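Flocculation protein FLO11 (Saccharomyces cerevisiae, PDB 4UYT) mediates homotypic cell-cell adhesion during yeast flocculation through its N-terminal fibronectin type III-like domain, and also supports substrate adhesion, invasive growth and biofilm formation. Local coordinates at residues T37-V42 / Y47-H52. Residues are numbered along the deposited sequence; the frame is centred on the assembly and turned at random.
Sequences TSVSWV and YQITIH. With NA (sodium ion), chain G.
W41 and Y47 pack against each other near the turn of a beta hairpin, strands 32-43 and 46-55, in the fibronectin type III-like Flo11 domain. The segment axes run at 167°, and two hydrogen-bonded pairs, S38 with T50 and S40 with Q48, alternate with the non-hydrogen-bonded pairs V39-I49 and W41-Y47. Both N-H groups and both carbonyls of S40 and Q48 are used, with Q48 N to S40 O at 2.8 Å.

Alternation sorts the side chains. On the face of V39, W41, Y47 and I49, W41 CD1 sits over one face of the Y47 ring, displaced toward its rim and 3.7 Å from Y47 CE2. The planes are inclined at 47°, an oblique pairing. Y47 reaches W41 because its CG is anti to the carbonyl carbon (chi1 -57°), which also brings CD2 to 3.9 Å from V39 CG1. The other V39 methyl, CG2, lies alongside I49 CG2. W168 meets Y47 edge-to-face and also touches V39 and I49, while the Y47 hydroxyl is hydrogen-bonded to D171 N and W41 NE1 to the carbonyl of D44.

The opposite face carries S38, S40, Q48 and T50 and holds a sodium ion. In one of its two conformers, S38 OG, set between its own backbone N and carbonyl carbon, lies 2.9 Å from the sodium, a long contact. Q48 supplies its backbone carbonyl instead, an oxygen that also accepts the S40 N-H. T50 OG1 is hydrogen-bonded to T100 on strand 96-104, which continues the sheet beyond 46-55. Water links the ion to the Q48 side chain: it lies 2.4 Å from the sodium and donates a hydrogen bond to Q48 OE1 at 2.9 Å.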
ATOM      1  N   THR A  37       2.764  -0.983   9.216  1.00  7.28           N
ATOM      2  CA  THR A  37       3.189  -1.638  10.424  1.00  7.98           C
ATOM      3  C   THR A  37       4.411  -1.028  11.113  1.00  8.01           C
ATOM      4  O   THR A  37       4.631  -1.286  12.289  1.00 10.06           O
ATOM      5  CB  THR A  37       3.444  -3.125  10.167  1.00  9.32           C
ATOM      6  OG1 THR A  37       4.475  -3.257   9.194  1.00 10.15           O
ATOM      7  CG2 THR A  37       2.164  -3.819   9.676  1.00 11.16           C
ATOM      8  N   SER A  38       5.216  -0.252  10.409  0.58  6.91           N
ATOM      9  CA  SER A  38       6.285   0.509  11.033  0.58  7.12           C
ATOM     10  C   SER A  38       6.580   1.728  10.193  0.58  6.72           C
ATOM     11  O   SER A  38       6.439   1.711   8.967  0.58  6.36           O
ATOM     12  CB  SER A  38       7.572  -0.301  11.234  0.58  7.94           C
ATOM     13  OG  SER A  38       8.064  -0.773  10.010  0.58  9.16           O
ATOM     14  N   VAL A  39       7.051   2.752  10.888  1.00  6.28           N
ATOM     15  CA  VAL A  39       7.461   4.008  10.301  1.00  6.13           C
ATOM     16  C   VAL A  39       8.699   4.460  11.048  1.00  6.36           C
ATOM     17  O   VAL A  39       8.682   4.551  12.268  1.00  7.39           O
ATOM     18  CB  VAL A  39       6.349   5.072  10.412  1.00  6.54           C
ATOM     19  CG1 VAL A  39       6.875   6.422   9.941  1.00  6.97           C
ATOM     20  CG2 VAL A  39       5.087   4.684   9.650  1.00  6.21           C
ATOM     21  N   SER A  40       9.760   4.788  10.313  1.00  6.29           N
ATOM     22  CA  SER A  40      10.970   5.351  10.872  1.00  6.80           C
ATOM     23  C   SER A  40      11.355   6.589  10.107  1.00  6.45           C
ATOM     24  O   SER A  40      11.446   6.592   8.877  1.00  7.73           O
ATOM     25  CB  SER A  40      12.102   4.325  10.774  1.00  8.61           C
ATOM     26  OG  SER A  40      13.334   4.799  11.252  1.00 10.32           O
ATOM     27  N   TRP A  41      11.642   7.649  10.836  1.00  6.20           N
ATOM     28  CA  TRP A  41      12.161   8.870  10.205  1.00  5.92           C
ATOM     29  C   TRP A  41      13.618   8.670   9.839  1.00  5.93           C
ATOM     30  O   TRP A  41      14.425   8.273  10.702  1.00  6.87           O
ATOM     31  CB  TRP A  41      12.013  10.015  11.187  1.00  6.12           C
ATOM     32  CG  TRP A  41      12.518  11.333  10.667  1.00  5.70           C
ATOM     33  CD1 TRP A  41      12.186  11.937   9.494  1.00  5.84           C
ATOM     34  CD2 TRP A  41      13.458  12.179  11.321  1.00  5.98           C
ATOM     35  NE1 TRP A  41      12.861  13.092   9.376  1.00  6.74           N
ATOM     36  CE2 TRP A  41      13.668  13.302  10.478  1.00  7.97           C
ATOM     37  CE3 TRP A  41      14.118  12.078  12.535  1.00  6.74           C
ATOM     38  CZ2 TRP A  41      14.440  14.392  10.857  1.00  7.48           C
ATOM     39  CZ3 TRP A  41      14.936  13.199  12.898  1.00  7.15           C
ATOM     40  CH2 TRP A  41      15.072  14.305  12.067  1.00  7.72           C
ATOM     41  N   VAL A  42      13.952   9.004   8.587  1.00  5.65           N
ATOM     42  CA  VAL A  42      15.309   8.874   8.076  1.00  6.39           C
ATOM     43  C   VAL A  42      16.060  10.206   8.274  1.00  6.21           C
ATOM     44  O   VAL A  42      17.067  10.252   8.993  1.00  7.64           O
ATOM     45  CB  VAL A  42      15.327   8.395   6.617  1.00  7.19           C
ATOM     46  CG1 VAL A  42      16.752   8.129   6.189  1.00  8.97           C
ATOM     47  CG2 VAL A  42      14.433   7.175   6.436  1.00  8.14           C
ATOM     48  N   TYR A  47      10.641   9.195   5.336  1.00  5.76           N
ATOM     49  CA  TYR A  47      10.349   8.106   6.281  1.00  5.79           C
ATOM     50  C   TYR A  47      10.435   6.802   5.538  1.00  5.70           C
ATOM     51  O   TYR A  47       9.997   6.686   4.397  1.00  6.72           O
ATOM     52  CB  TYR A  47       8.919   8.248   6.859  1.00  6.01           C
ATOM     53  CG  TYR A  47       8.702   9.558   7.538  1.00  5.85           C
ATOM     54  CD1 TYR A  47       8.395  10.706   6.823  1.00  5.80           C
ATOM     55  CD2 TYR A  47       8.800   9.660   8.922  1.00  5.90           C
ATOM     56  CE1 TYR A  47       8.230  11.895   7.447  1.00  5.81           C
ATOM     57  CE2 TYR A  47       8.607  10.864   9.558  1.00  5.80           C
ATOM     58  CZ  TYR A  47       8.325  11.990   8.807  1.00  5.69           C
ATOM     59  OH  TYR A  47       8.131  13.172   9.448  1.00  6.53           O
ATOM     60  N   GLN A  48      10.983   5.812   6.243  1.00  6.07           N
ATOM     61  CA  GLN A  48      10.984   4.443   5.779  1.00  6.75           C
ATOM     62  C   GLN A  48       9.791   3.747   6.410  1.00  6.44           C
ATOM     63  O   GLN A  48       9.680   3.693   7.636  1.00  7.62           O
ATOM     64  CB  GLN A  48      12.287   3.761   6.175  1.00  8.48           C
ATOM     65  CG  GLN A  48      12.401   2.364   5.616  1.00 10.97           C
ATOM     66  CD  GLN A  48      13.763   1.791   5.810  1.00 17.42           C
ATOM     67  OE1 GLN A  48      14.172   1.550   6.925  1.00 27.16           O
ATOM     68  NE2 GLN A  48      14.484   1.577   4.724  1.00 22.02           N
ATOM     69  N   ILE A  49       8.862   3.273   5.576  1.00  6.46           N
ATOM     70  CA  ILE A  49       7.641   2.654   6.044  1.00  6.68           C
ATOM     71  C   ILE A  49       7.560   1.220   5.578  1.00  6.68           C
ATOM     72  O   ILE A  49       8.126   0.885   4.532  1.00  7.13           O
ATOM     73  CB  ILE A  49       6.390   3.452   5.619  1.00  7.22           C
ATOM     74  CG1 ILE A  49       6.027   3.306   4.145  1.00  7.55           C
ATOM     75  CG2 ILE A  49       6.584   4.902   6.006  1.00  7.94           C
ATOM     76  CD1 ILE A  49       4.710   3.961   3.772  1.00  8.65           C
ATOM     77  N   THR A  50       6.848   0.414   6.354  1.00  6.46           N
ATOM     78  CA  THR A  50       6.590  -0.949   5.991  1.00  6.80           C
ATOM     79  C   THR A  50       5.062  -1.119   5.933  1.00  6.37           C
ATOM     80  O   THR A  50       4.358  -0.736   6.857  1.00  7.05           O
ATOM     81  CB  THR A  50       7.201  -1.914   6.998  1.00  8.25           C
ATOM     82  OG1 THR A  50       8.627  -1.701   6.996  1.00 10.79           O
ATOM     83  CG2 THR A  50       6.920  -3.357   6.631  1.00 10.29           C
ATOM     84  N   ILE A  51       4.608  -1.739   4.861  1.00  6.57           N
ATOM     85  CA  ILE A  51       3.219  -2.077   4.679  1.00  6.68           C
ATOM     86  C   ILE A  51       3.025  -3.585   4.695  1.00  6.89           C
ATOM     87  O   ILE A  51       3.934  -4.325   4.318  1.00  7.76           O
ATOM     88  CB  ILE A  51       2.620  -1.449   3.392  1.00  7.13           C
ATOM     89  CG1 ILE A  51       3.266  -1.990   2.113  1.00  7.45           C
ATOM     90  CG2 ILE A  51       2.703   0.062   3.470  1.00  8.53           C
ATOM     91  CD1 ILE A  51       2.601  -1.556   0.815  1.00  8.14           C
ATOM     92  N   HIS A  52       1.819  -4.009   5.093  1.00  7.06           N
ATOM     93  CA  HIS A  52       1.410  -5.387   5.075  1.00  7.47           C
ATOM     94  C   HIS A  52       0.076  -5.438   4.355  1.00  7.07           C
ATOM     95  O   HIS A  52      -0.902  -4.843   4.821  1.00  7.84           O
ATOM     96  CB  HIS A  52       1.281  -5.928   6.495  1.00  8.32           C
ATOM     97  CG  HIS A  52       0.898  -7.369   6.575  1.00 10.39           C
ATOM     98  ND1 HIS A  52       0.350  -7.926   7.699  1.00 16.37           N
ATOM     99  CD2 HIS A  52       1.033  -8.369   5.680  1.00  9.85           C
ATOM    100  CE1 HIS A  52       0.161  -9.211   7.490  1.00 16.95           C
ATOM    101  NE2 HIS A  52       0.564  -9.501   6.271  1.00 12.54           N
TER
HETATM  102 NA    NA G1212       9.799   1.025   8.622  1.00 27.12          NA
HETATM  103  O   HOH W   1      12.146   0.498   8.708  1.00 49.26           O